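Local coordinates for protein monalysin (Pseudomonas entomophila, PDB 4MKO) that forms pores in host membranes as a secreted beta-barrel toxin, lysing cells and damaging the Drosophila gut, at residues A[39-44]-A[93-98]; A[53-58]-A[144-149]; A[150-155]-A[171-176]. All coordinates share one frame; numbering follows the deposited sequence. Where two conformers were deposited one is given.

Three contacts tie the strands of one mixed beta sheet in this aerolysin-like toxin. Following the chain, segment 39-44 opens interaction 1 and segment 53-58, on the next strand, opens interaction 2; interaction 1 closes at 93-98 and interaction 2 at 144-149, so the two cross. The loop closed by interaction 2 spans the inferred pore-forming region 67-135, in which 93-98 lies. Interaction 3 follows in series, joining 150-155, the continuation of 144-149, to 171-176 across a connection that contains strand 165-170. Packing links them: Ile41 CD1 lies 3.5 Å from His149 ND1, and Ile43 CD1 lies 3.5 Å from Ala151 CB, so interaction 1 leans on both others.

Interaction 1: residues A[39-44]-A[93-98]; sequences GDIYIG and AKYSVG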
ATOM      1  N   GLY A  39       6.644 -11.826  11.571  1.00  9.43           N
ATOM      2  CA  GLY A  39       7.969 -12.220  11.122  1.00  9.90           C
ATOM      3  C   GLY A  39       8.919 -11.057  11.087  1.00 13.22           C
ATOM      4  O   GLY A  39       8.542  -9.926  11.415  1.00 12.54           O
ATOM      5  N   ASP A  40      10.156 -11.326  10.663  1.00  9.51           N
ATOM      6  CA  ASP A  40      11.198 -10.320  10.600  1.00  9.25           C
ATOM      7  C   ASP A  40      11.023  -9.243   9.545  1.00 12.48           C
ATOM      8  O   ASP A  40      10.643  -9.526   8.405  1.00  9.85           O
ATOM      9  CB  ASP A  40      12.570 -10.972  10.366  1.00 10.67           C
ATOM     10  CG  ASP A  40      13.154 -11.727  11.544  1.00 21.74           C
ATOM     11  OD1 ASP A  40      12.717 -11.471  12.696  1.00 18.04           O
ATOM     12  OD2 ASP A  40      14.077 -12.550  11.321  1.00 27.80           O
ATOM     13  N   ILE A  41      11.390  -8.002   9.925  1.00  9.25           N
ATOM     14  CA  ILE A  41      11.548  -6.857   9.049  1.00  8.05           C
ATOM     15  C   ILE A  41      12.809  -6.174   9.555  1.00 13.09           C
ATOM     16  O   ILE A  41      12.971  -5.994  10.773  1.00 10.50           O
ATOM     17  CB  ILE A  41      10.334  -5.893   8.959  1.00 10.12           C
ATOM     18  CG1 ILE A  41       9.072  -6.628   8.407  1.00 10.38           C
ATOM     19  CG2 ILE A  41      10.683  -4.673   8.094  1.00  9.51           C
ATOM     20  CD1 ILE A  41       7.872  -5.689   7.939  1.00 12.79           C
ATOM     21  N   TYR A  42      13.721  -5.862   8.632  1.00 11.15           N
ATOM     22  CA  TYR A  42      14.974  -5.206   8.946  1.00 11.96           C
ATOM     23  C   TYR A  42      14.752  -3.699   8.935  1.00 12.70           C
ATOM     24  O   TYR A  42      14.398  -3.132   7.911  1.00 11.05           O
ATOM     25  CB  TYR A  42      16.072  -5.611   7.940  1.00 14.37           C
ATOM     26  CG  TYR A  42      17.456  -5.125   8.331  1.00 17.99           C
ATOM     27  CD1 TYR A  42      17.867  -3.822   8.048  1.00 20.05           C
ATOM     28  CD2 TYR A  42      18.367  -5.975   8.953  1.00 19.07           C
ATOM     29  CE1 TYR A  42      19.137  -3.369   8.407  1.00 22.08           C
ATOM     30  CE2 TYR A  42      19.643  -5.537   9.304  1.00 20.20           C
ATOM     31  CZ  TYR A  42      20.016  -4.227   9.045  1.00 25.95           C
ATOM     32  OH  TYR A  42      21.268  -3.787   9.386  1.00 30.22           O
ATOM     33  N   ILE A  43      14.998  -3.047  10.079  1.00 10.82           N
ATOM     34  CA  ILE A  43      14.856  -1.601  10.215  1.00  9.63           C
ATOM     35  C   ILE A  43      16.080  -1.103  10.980  1.00 13.31           C
ATOM     36  O   ILE A  43      16.301  -1.528  12.116  1.00 11.31           O
ATOM     37  CB  ILE A  43      13.549  -1.167  10.964  1.00 11.77           C
ATOM     38  CG1 ILE A  43      12.273  -1.798  10.355  1.00 11.81           C
ATOM     39  CG2 ILE A  43      13.426   0.379  10.984  1.00 11.78           C
ATOM     40  CD1 ILE A  43      11.029  -1.718  11.271  1.00 10.70           C
ATOM     41  N   GLY A  44      16.805  -0.190  10.361  1.00 13.68           N
ATOM     42  CA  GLY A  44      17.960   0.475  10.955  1.00 15.25           C
ATOM     43  C   GLY A  44      19.218  -0.359  10.967  1.00 20.11           C
ATOM     44  O   GLY A  44      20.002  -0.314  10.015  1.00 20.87           O
ATOM     45  N   ALA A  93      15.832   5.306   7.392  1.00 20.09           N
ATOM     46  CA  ALA A  93      16.722   4.233   7.827  1.00 19.30           C
ATOM     47  C   ALA A  93      16.842   3.134   6.786  1.00 22.23           C
ATOM     48  O   ALA A  93      15.998   3.037   5.883  1.00 21.92           O
ATOM     49  CB  ALA A  93      16.206   3.643   9.132  1.00 19.97           C
ATOM     50  N   LYS A  94      17.865   2.268   6.937  1.00 17.09           N
ATOM     51  CA  LYS A  94      18.038   1.093   6.086  1.00 16.73           C
ATOM     52  C   LYS A  94      16.782   0.227   6.348  1.00 18.29           C
ATOM     53  O   LYS A  94      16.360   0.085   7.497  1.00 16.39           O
ATOM     54  CB  LYS A  94      19.336   0.351   6.472  1.00 19.71           C
ATOM     55  CG  LYS A  94      19.744  -0.759   5.522  1.00 40.11           C
ATOM     56  CD  LYS A  94      21.070  -1.372   5.961  1.00 50.73           C
ATOM     57  CE  LYS A  94      21.346  -2.700   5.298  1.00 60.13           C
ATOM     58  NZ  LYS A  94      22.611  -3.309   5.792  1.00 69.34           N
ATOM     59  N   TYR A  95      16.135  -0.258   5.278  1.00 13.84           N
ATOM     60  CA  TYR A  95      14.882  -1.003   5.410  1.00 13.20           C
ATOM     61  C   TYR A  95      14.803  -2.112   4.370  1.00 16.76           C
ATOM     62  O   TYR A  95      15.014  -1.850   3.182  1.00 17.16           O
ATOM     63  CB  TYR A  95      13.681  -0.043   5.204  1.00 12.85           C
ATOM     64  CG  TYR A  95      12.323  -0.671   5.462  1.00 12.63           C
ATOM     65  CD1 TYR A  95      11.802  -0.751   6.753  1.00 13.36           C
ATOM     66  CD2 TYR A  95      11.542  -1.153   4.411  1.00 12.40           C
ATOM     67  CE1 TYR A  95      10.557  -1.334   6.997  1.00 13.03           C
ATOM     68  CE2 TYR A  95      10.297  -1.739   4.644  1.00 12.23           C
ATOM     69  CZ  TYR A  95       9.809  -1.836   5.938  1.00 15.14           C
ATOM     70  OH  TYR A  95       8.576  -2.418   6.167  1.00 10.58           O
ATOM     71  N   SER A  96      14.455  -3.330   4.817  1.00 13.15           N
ATOM     72  CA  SER A  96      14.277  -4.475   3.916  0.76 12.61           C
ATOM     73  C   SER A  96      13.438  -5.560   4.548  1.00 16.25           C
ATOM     74  O   SER A  96      13.408  -5.699   5.774  1.00 17.28           O
ATOM     75  CB  SER A  96      15.624  -5.031   3.443  0.76 14.27           C
ATOM     76  OG  SER A  96      16.338  -5.606   4.521  0.76 14.47           O
ATOM     77  N   VAL A  97      12.745  -6.333   3.701  1.00 11.85           N
ATOM     78  CA  VAL A  97      11.929  -7.453   4.149  1.00 12.02           C
ATOM     79  C   VAL A  97      12.134  -8.629   3.198  1.00 14.84           C
ATOM     80  O   VAL A  97      12.232  -8.429   1.981  1.00 14.05           O
ATOM     81  CB  VAL A  97      10.426  -7.116   4.396  1.00 17.36           C
ATOM     82  CG1 VAL A  97       9.710  -6.718   3.117  1.00 16.25           C
ATOM     83  CG2 VAL A  97       9.703  -8.263   5.099  1.00 17.70           C
ATOM     84  N   GLY A  98      12.179  -9.829   3.776  1.00 12.55           N
ATOM     85  CA  GLY A  98      12.316 -11.073   3.032  1.00 11.96           C
ATOM     86  C   GLY A  98      11.060 -11.364   2.240  1.00 14.87           C
ATOM     87  O   GLY A  98       9.960 -10.969   2.638  1.00 11.45           O
TER
HETATM   88  O   HOH W   1      12.249 -10.505   6.513  1.00 15.07           O
HETATM   89  O   HOH W   2      19.731   2.791   9.120  1.00 27.40           O
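Tyr95 meets Ile41 and Ile43 on one face of a short antiparallel pairing between the end of strand 29-43 and strand 95-96. With CG anti to the backbone N (chi1 -174°), the Tyr95 ring reaches the side chains of the partner strand: its CE1 comes to 3.5 Å from Ile41 CG2, and its CD1 lies 3.8 Å from Ile43 CG1, the Ile43 and Tyr95 side chains lying side by side and pointing the same way. The methyl CG2 of Val97 adds to the same patch, crossing Ile41 at CG1 (3.7 Å). Branched aliphatic residues suit this tightly packed face because they fill the room around a flat ring. The Tyr95 hydroxyl is hydrogen-bonded to that of Tyr178, which satisfies its polar end where the ring packs against Ile41 and Ile43.

The side of Tyr42, Lys94 and Ser96 is the more exposed one. Tyr42 and Ser96 form the hydrogen-bonded pair, Tyr42 N giving a 2.9 Å bond to Ser96 O and Ser96 N returning one to Tyr42 O. The extended Lys94 chain slants across the Tyr42 ring, Lys94 CD to Tyr42 CE1 3.7 Å, so that its methylenes pack against the aromatic ring. Just past the strand, Gly44 N bonds Lys94 O at 2.9 Å; the positive phi (78°) of Gly44 suits glycine. At the two ends of the pairing water takes over: one molecule bridges Asp40 O and Gly98 N, and a second links Gly44 O with Lys94 N.

Three direct backbone bonds join the two segments, and the Tyr178 bond ties Tyr95 to strand 173-191 as well. The chemistry is thus two-sided, an apolar cluster of Tyr95, Ile41, Ile43 and Val97 set against a polar, solvent-facing side, and it holds 93-98, part of the inferred pore-forming region, against the sheet.

Interaction 2: residues A[53-58]-A[144-149]; sequences RPVFAY and VLVYAH
Val146, Tyr58 and Val144 bury the most surface in this antiparallel pairing. The Tyr58 ring, whose CG sits between the backbone N and the carbonyl carbon (chi1 71°), turns over the partner strand and is touched in two ways. Val144 comes over one face as a CH-pi contact, its CB 4.0 Å from the ring centroid, while Val146 CG2 arrives at the ring edge in plane, 3.6 Å from Tyr58 CE1. Compact, branched valines suit both places: one methine can sit over the ring and one methyl against its rim.

Val146 is also the pivot of the backbone. Its carbonyl oxygen takes two N-H groups, from Val55 N at 2.8 Å and from Phe56 N at 3.2 Å, the second tilted well out of the carbonyl plane. Two residues facing one define a classic beta bulge, which shifts the register by one between Pro54 and Phe56. Val55, in the bulge itself, puts CG1 3.6 Å from Ala148 CB, whose small size accepts it; next to it Pro54 CB lies 3.8 Å from Tyr147 CE2.

Helix 201-211 packs on the valine and tyrosine face through Trp201 and Val204, and strands 29-43 and 173-191 pair with the outer edges of 53-58 and 144-149, placing this contact at the heart of the sheet.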
ATOM      1  N   ARG A  53      -0.162  -6.207   8.541  1.00  4.73           N
ATOM      2  CA  ARG A  53      -1.459  -6.513   7.941  1.00  5.00           C
ATOM      3  C   ARG A  53      -1.729  -5.507   6.832  1.00  5.79           C
ATOM      4  O   ARG A  53      -1.288  -4.359   6.951  1.00  4.18           O
ATOM      5  CB  ARG A  53      -2.615  -6.531   8.976  1.00  4.95           C
ATOM      6  CG  ARG A  53      -2.855  -5.195   9.693  1.00  4.95           C
ATOM      7  CD  ARG A  53      -4.308  -5.092  10.177  1.00  7.12           C
ATOM      8  NE  ARG A  53      -5.224  -4.967   9.034  1.00  7.11           N
ATOM      9  CZ  ARG A  53      -6.551  -5.077   9.091  1.00 11.87           C
ATOM     10  NH1 ARG A  53      -7.160  -5.318  10.254  1.00  6.27           N
ATOM     11  NH2 ARG A  53      -7.277  -4.950   7.993  1.00  7.54           N
ATOM     12  N   PRO A  54      -2.467  -5.893   5.767  1.00  4.57           N
ATOM     13  CA  PRO A  54      -2.848  -4.882   4.757  1.00  4.03           C
ATOM     14  C   PRO A  54      -3.879  -3.966   5.391  1.00  5.77           C
ATOM     15  O   PRO A  54      -4.683  -4.435   6.205  1.00  5.58           O
ATOM     16  CB  PRO A  54      -3.513  -5.710   3.620  1.00  5.68           C
ATOM     17  CG  PRO A  54      -3.353  -7.166   4.001  1.00  9.34           C
ATOM     18  CD  PRO A  54      -3.103  -7.203   5.494  1.00  5.75           C
ATOM     19  N   VAL A  55      -3.890  -2.675   5.020  1.00  3.14           N
ATOM     20  CA  VAL A  55      -4.889  -1.760   5.597  1.00  3.86           C
ATOM     21  C   VAL A  55      -5.601  -0.894   4.564  1.00  6.30           C
ATOM     22  O   VAL A  55      -6.689  -0.384   4.848  1.00  5.73           O
ATOM     23  CB  VAL A  55      -4.314  -0.872   6.741  1.00  6.18           C
ATOM     24  CG1 VAL A  55      -4.025  -1.703   8.002  1.00  6.30           C
ATOM     25  CG2 VAL A  55      -3.072  -0.071   6.291  1.00  6.14           C
ATOM     26  N   PHE A  56      -4.940  -0.626   3.429  1.00  4.98           N
ATOM     27  CA  PHE A  56      -5.529   0.296   2.458  1.00  4.52           C
ATOM     28  C   PHE A  56      -5.019  -0.002   1.068  1.00  6.77           C
ATOM     29  O   PHE A  56      -3.983  -0.636   0.901  1.00  5.80           O
ATOM     30  CB  PHE A  56      -5.151   1.741   2.872  1.00  5.76           C
ATOM     31  CG  PHE A  56      -6.136   2.801   2.410  1.00  6.47           C
ATOM     32  CD1 PHE A  56      -7.320   3.021   3.106  1.00  8.29           C
ATOM     33  CD2 PHE A  56      -5.857   3.601   1.310  1.00  8.62           C
ATOM     34  CE1 PHE A  56      -8.234   3.989   2.677  1.00 10.34           C
ATOM     35  CE2 PHE A  56      -6.761   4.585   0.894  1.00 10.39           C
ATOM     36  CZ  PHE A  56      -7.946   4.765   1.576  1.00  9.32           C
ATOM     37  N   ALA A  57      -5.756   0.441   0.066  1.00  4.08           N
ATOM     38  CA  ALA A  57      -5.304   0.297  -1.322  1.00  4.08           C
ATOM     39  C   ALA A  57      -5.731   1.549  -2.018  1.00  8.99           C
ATOM     40  O   ALA A  57      -6.854   2.007  -1.797  1.00  8.45           O
ATOM     41  CB  ALA A  57      -5.922  -0.922  -1.978  1.00  5.02           C
ATOM     42  N   TYR A  58      -4.833   2.154  -2.800  1.00  4.99           N
ATOM     43  CA  TYR A  58      -5.233   3.389  -3.477  1.00  5.18           C
ATOM     44  C   TYR A  58      -4.608   3.499  -4.849  1.00  8.84           C
ATOM     45  O   TYR A  58      -3.697   2.738  -5.181  1.00  8.68           O
ATOM     46  CB  TYR A  58      -4.984   4.640  -2.614  1.00  6.30           C
ATOM     47  CG  TYR A  58      -3.528   4.996  -2.458  1.00  5.44           C
ATOM     48  CD1 TYR A  58      -2.746   4.400  -1.470  1.00  6.67           C
ATOM     49  CD2 TYR A  58      -2.939   5.973  -3.257  1.00  6.98           C
ATOM     50  CE1 TYR A  58      -1.409   4.746  -1.304  1.00  6.41           C
ATOM     51  CE2 TYR A  58      -1.600   6.326  -3.099  1.00  7.81           C
ATOM     52  CZ  TYR A  58      -0.837   5.697  -2.127  1.00 12.12           C
ATOM     53  OH  TYR A  58       0.471   6.025  -1.939  1.00  9.36           O
ATOM     54  N   VAL A 144      -1.771   0.796  -5.489  1.00  4.97           N
ATOM     55  CA  VAL A 144      -0.816   0.722  -4.382  1.00  5.06           C
ATOM     56  C   VAL A 144      -1.468  -0.048  -3.237  1.00  7.31           C
ATOM     57  O   VAL A 144      -2.613   0.239  -2.856  1.00  7.05           O
ATOM     58  CB  VAL A 144      -0.367   2.116  -3.907  1.00  6.88           C
ATOM     59  CG1 VAL A 144       0.492   2.017  -2.646  1.00  6.38           C
ATOM     60  CG2 VAL A 144       0.395   2.856  -5.005  1.00  7.14           C
ATOM     61  N   LEU A 145      -0.732  -1.020  -2.688  1.00  5.16           N
ATOM     62  CA  LEU A 145      -1.150  -1.814  -1.540  1.00  4.53           C
ATOM     63  C   LEU A 145      -0.431  -1.269  -0.326  1.00  7.20           C
ATOM     64  O   LEU A 145       0.797  -1.182  -0.319  1.00  7.17           O
ATOM     65  CB  LEU A 145      -0.858  -3.323  -1.731  1.00  4.61           C
ATOM     66  CG  LEU A 145      -1.492  -3.957  -2.978  1.00  8.27           C
ATOM     67  CD1 LEU A 145      -0.922  -5.364  -3.246  1.00  8.24           C
ATOM     68  CD2 LEU A 145      -3.043  -3.970  -2.886  1.00 10.67           C
ATOM     69  N   VAL A 146      -1.205  -0.872   0.690  1.00  4.39           N
ATOM     70  CA  VAL A 146      -0.688  -0.270   1.926  1.00  3.00           C
ATOM     71  C   VAL A 146      -0.823  -1.217   3.106  1.00  6.87           C
ATOM     72  O   VAL A 146      -1.903  -1.773   3.344  1.00  4.48           O
ATOM     73  CB  VAL A 146      -1.366   1.098   2.226  1.00  5.62           C
ATOM     74  CG1 VAL A 146      -0.737   1.766   3.455  1.00  5.54           C
ATOM     75  CG2 VAL A 146      -1.284   2.031   1.008  1.00  5.45           C
ATOM     76  N   TYR A 147       0.268  -1.339   3.883  1.00  3.92           N
ATOM     77  CA  TYR A 147       0.345  -2.229   5.045  1.00  3.00           C
ATOM     78  C   TYR A 147       0.667  -1.461   6.314  1.00  6.31           C
ATOM     79  O   TYR A 147       1.408  -0.471   6.267  1.00  5.51           O
ATOM     80  CB  TYR A 147       1.446  -3.309   4.804  1.00  3.64           C
ATOM     81  CG  TYR A 147       1.177  -4.109   3.554  1.00  4.39           C
ATOM     82  CD1 TYR A 147       1.550  -3.624   2.301  1.00  5.81           C
ATOM     83  CD2 TYR A 147       0.415  -5.274   3.600  1.00  5.72           C
ATOM     84  CE1 TYR A 147       1.221  -4.305   1.135  1.00  5.44           C
ATOM     85  CE2 TYR A 147       0.097  -5.978   2.438  1.00  6.98           C
ATOM     86  CZ  TYR A 147       0.484  -5.473   1.205  1.00  9.63           C
ATOM     87  OH  TYR A 147       0.186  -6.147   0.048  1.00 10.40           O
ATOM     88  N   ALA A 148       0.099  -1.915   7.439  1.00  4.23           N
ATOM     89  CA  ALA A 148       0.415  -1.363   8.756  1.00  4.27           C
ATOM     90  C   ALA A 148       1.318  -2.387   9.440  1.00  6.56           C
ATOM     91  O   ALA A 148       1.148  -3.606   9.260  1.00  5.40           O
ATOM     92  CB  ALA A 148      -0.851  -1.144   9.584  1.00  5.60           C
ATOM     93  N   HIS A 149       2.279  -1.890  10.216  1.00  3.86           N
ATOM     94  CA  HIS A 149       3.239  -2.751  10.859  1.00  3.97           C
ATOM     95  C   HIS A 149       3.454  -2.339  12.304  1.00  8.61           C
ATOM     96  O   HIS A 149       3.438  -1.146  12.615  1.00  7.15           O
ATOM     97  CB  HIS A 149       4.605  -2.585  10.154  1.00  4.49           C
ATOM     98  CG  HIS A 149       4.606  -2.798   8.672  1.00  6.66           C
ATOM     99  ND1 HIS A 149       4.805  -4.050   8.126  1.00  8.01           N
ATOM    100  CD2 HIS A 149       4.405  -1.912   7.673  1.00  7.14           C
ATOM    101  CE1 HIS A 149       4.756  -3.881   6.813  1.00  7.68           C
ATOM    102  NE2 HIS A 149       4.512  -2.617   6.496  1.00  7.80           N
TER

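Interaction 3: residues A[150-155]-A[171-176]; sequences NATSAG and GSRVDL
Both carboxylate oxygens of Asp175 are gripped twice. From across the contact, Ser153 N bonds Asp175 OD1 at 3.1 Å on the anti side, tilted out of the carboxylate plane, and Asn150 ND2 reaches Asp175 OD2 at 3.0 Å from above that plane. Within 171-176, Arg173 adds a side-on salt bridge, its NE to Asp175 OD1 at 2.7 Å and its NH2 to Asp175 OD2 at 2.9 Å, the latter almost straight on the syn lone pair. Four donors thus fix the rotation of the acid and would probably favour its charged form. Asn150 has its CG anti to the backbone N (chi1 170°), which brings the amide across to Asp175, the two planes 53° apart. Thr152 CB lies over one face of the Arg173 guanidinium, offset toward its rim.

The backbone turns back beside this cluster. Ala151 and Leu176 exchange two bonds, then a type II turn from Ala151 to Ala154 folds the chain so that Gly155 N can meet Val174 O at 2.9 Å. Gly155 CA packs directly against Val174 CG1 (3.7 Å), a close approach that suits glycine. A water joins Ser153 O to Val174 N, and Ala154 CB rests on Leu176 CB (3.9 Å).

Beyond, strand 165-170 pairs with 173-191 and packs on Val174 and Leu176, while strand 46-67 flanks 150-155, with Gly49 O accepting the Thr152 hydroxyl.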
ATOM      1  N   ASN A 150       3.711  -3.323  13.163  1.00  5.52           N
ATOM      2  CA  ASN A 150       4.164  -3.108  14.527  1.00  4.69           C
ATOM      3  C   ASN A 150       5.477  -3.879  14.629  1.00  7.86           C
ATOM      4  O   ASN A 150       5.450  -5.105  14.761  1.00  8.64           O
ATOM      5  CB  ASN A 150       3.182  -3.579  15.619  1.00  5.90           C
ATOM      6  CG  ASN A 150       3.856  -3.548  16.999  1.00  7.32           C
ATOM      7  OD1 ASN A 150       5.013  -3.117  17.140  1.00  8.39           O
ATOM      8  ND2 ASN A 150       3.183  -4.006  18.038  1.00  6.60           N
ATOM      9  N   ALA A 151       6.598  -3.172  14.500  1.00  5.71           N
ATOM     10  CA  ALA A 151       7.942  -3.743  14.638  1.00  5.85           C
ATOM     11  C   ALA A 151       8.215  -3.699  16.135  1.00  9.73           C
ATOM     12  O   ALA A 151       8.507  -2.632  16.700  1.00  8.02           O
ATOM     13  CB  ALA A 151       8.958  -2.916  13.850  1.00  6.58           C
ATOM     14  N   THR A 152       7.996  -4.848  16.791  1.00  7.62           N
ATOM     15  CA  THR A 152       8.108  -4.958  18.254  1.00  7.75           C
ATOM     16  C   THR A 152       9.543  -4.638  18.722  1.00 11.13           C
ATOM     17  O   THR A 152      10.525  -4.982  18.052  1.00  9.99           O
ATOM     18  CB  THR A 152       7.539  -6.294  18.783  1.00 11.41           C
ATOM     19  OG1 THR A 152       8.427  -7.371  18.485  1.00 11.58           O
ATOM     20  CG2 THR A 152       6.125  -6.592  18.259  1.00  8.97           C
ATOM     21  N   SER A 153       9.640  -3.870  19.825  1.00  9.43           N
ATOM     22  CA  SER A 153      10.909  -3.418  20.437  1.00  8.44           C
ATOM     23  C   SER A 153      11.722  -2.413  19.589  1.00 12.51           C
ATOM     24  O   SER A 153      12.716  -1.899  20.090  1.00 12.61           O
ATOM     25  CB  SER A 153      11.804  -4.597  20.836  1.00  9.15           C
ATOM     26  OG  SER A 153      11.097  -5.532  21.629  1.00 13.44           O
ATOM     27  N   ALA A 154      11.292  -2.077  18.346  1.00  7.43           N
ATOM     28  CA  ALA A 154      12.074  -1.206  17.455  1.00  6.81           C
ATOM     29  C   ALA A 154      12.015   0.293  17.754  1.00  9.00           C
ATOM     30  O   ALA A 154      12.767   1.060  17.166  1.00  9.54           O
ATOM     31  CB  ALA A 154      11.656  -1.460  16.005  1.00  7.43           C
ATOM     32  N   GLY A 155      11.090   0.695  18.609  1.00  9.59           N
ATOM     33  CA  GLY A 155      10.795   2.101  18.894  1.00 10.00           C
ATOM     34  C   GLY A 155      11.830   2.934  19.622  1.00 15.63           C
ATOM     35  O   GLY A 155      11.820   4.156  19.489  1.00 15.29           O
ATOM     36  N   GLY A 171       4.918  -2.674  28.627  1.00 13.22           N
ATOM     37  CA  GLY A 171       5.767  -2.918  29.787  1.00 12.47           C
ATOM     38  C   GLY A 171       6.981  -2.017  29.664  1.00 14.49           C
ATOM     39  O   GLY A 171       6.827  -0.798  29.519  1.00 12.78           O
ATOM     40  N   SER A 172       8.181  -2.625  29.569  1.00 11.43           N
ATOM     41  CA  SER A 172       9.459  -1.909  29.432  1.00 11.98           C
ATOM     42  C   SER A 172      10.038  -1.902  28.003  1.00 16.02           C
ATOM     43  O   SER A 172      11.133  -1.383  27.756  1.00 15.94           O
ATOM     44  CB  SER A 172      10.465  -2.451  30.439  1.00 16.68           C
ATOM     45  OG  SER A 172       9.974  -2.209  31.751  1.00 23.41           O
ATOM     46  N   ARG A 173       9.255  -2.409  27.054  1.00 12.52           N
ATOM     47  CA  ARG A 173       9.591  -2.487  25.641  1.00 11.98           C
ATOM     48  C   ARG A 173       8.902  -1.311  24.928  1.00 12.60           C
ATOM     49  O   ARG A 173       7.862  -0.849  25.410  1.00 12.56           O
ATOM     50  CB  ARG A 173       9.038  -3.836  25.139  1.00 14.35           C
ATOM     51  CG  ARG A 173       9.050  -4.101  23.668  1.00 26.07           C
ATOM     52  CD  ARG A 173       8.412  -5.449  23.454  1.00 24.56           C
ATOM     53  NE  ARG A 173       7.132  -5.323  22.768  1.00 15.84           N
ATOM     54  CZ  ARG A 173       6.240  -6.297  22.665  1.00 19.94           C
ATOM     55  NH1 ARG A 173       6.465  -7.475  23.229  1.00 12.81           N
ATOM     56  NH2 ARG A 173       5.116  -6.101  21.993  1.00 17.74           N
ATOM     57  N   VAL A 174       9.456  -0.861  23.778  1.00  7.70           N
ATOM     58  CA  VAL A 174       8.880   0.227  22.952  1.00  6.20           C
ATOM     59  C   VAL A 174       8.668  -0.302  21.511  1.00  9.69           C
ATOM     60  O   VAL A 174       9.634  -0.615  20.808  1.00  9.56           O
ATOM     61  CB  VAL A 174       9.724   1.531  22.965  1.00  9.96           C
ATOM     62  CG1 VAL A 174       9.043   2.638  22.156  1.00  9.57           C
ATOM     63  CG2 VAL A 174       9.971   2.016  24.393  1.00  9.58           C
ATOM     64  N   ASP A 175       7.409  -0.393  21.098  1.00  6.62           N
ATOM     65  CA  ASP A 175       7.022  -0.879  19.762  1.00  6.19           C
ATOM     66  C   ASP A 175       6.987   0.255  18.753  1.00 10.93           C
ATOM     67  O   ASP A 175       6.767   1.407  19.141  1.00 10.58           O
ATOM     68  CB  ASP A 175       5.664  -1.590  19.841  1.00  6.95           C
ATOM     69  CG  ASP A 175       5.712  -2.942  20.536  1.00  8.35           C
ATOM     70  OD1 ASP A 175       6.816  -3.368  20.936  1.00  9.34           O
ATOM     71  OD2 ASP A 175       4.651  -3.572  20.675  1.00 10.39           O
ATOM     72  N   LEU A 176       7.214  -0.057  17.462  1.00  6.23           N
ATOM     73  CA  LEU A 176       7.219   0.951  16.406  1.00  5.73           C
ATOM     74  C   LEU A 176       6.120   0.652  15.382  1.00  9.52           C
ATOM     75  O   LEU A 176       6.131  -0.404  14.745  1.00  8.50           O
ATOM     76  CB  LEU A 176       8.601   1.021  15.725  1.00  5.96           C
ATOM     77  CG  LEU A 176       8.774   2.089  14.639  1.00  9.44           C
ATOM     78  CD1 LEU A 176       8.670   3.515  15.209  1.00  9.49           C
ATOM     79  CD2 LEU A 176      10.116   1.936  13.915  1.00 11.94           C
TER
HETATM   80  O   HOH W   3      12.049  -1.630  23.069  1.00 12.70           O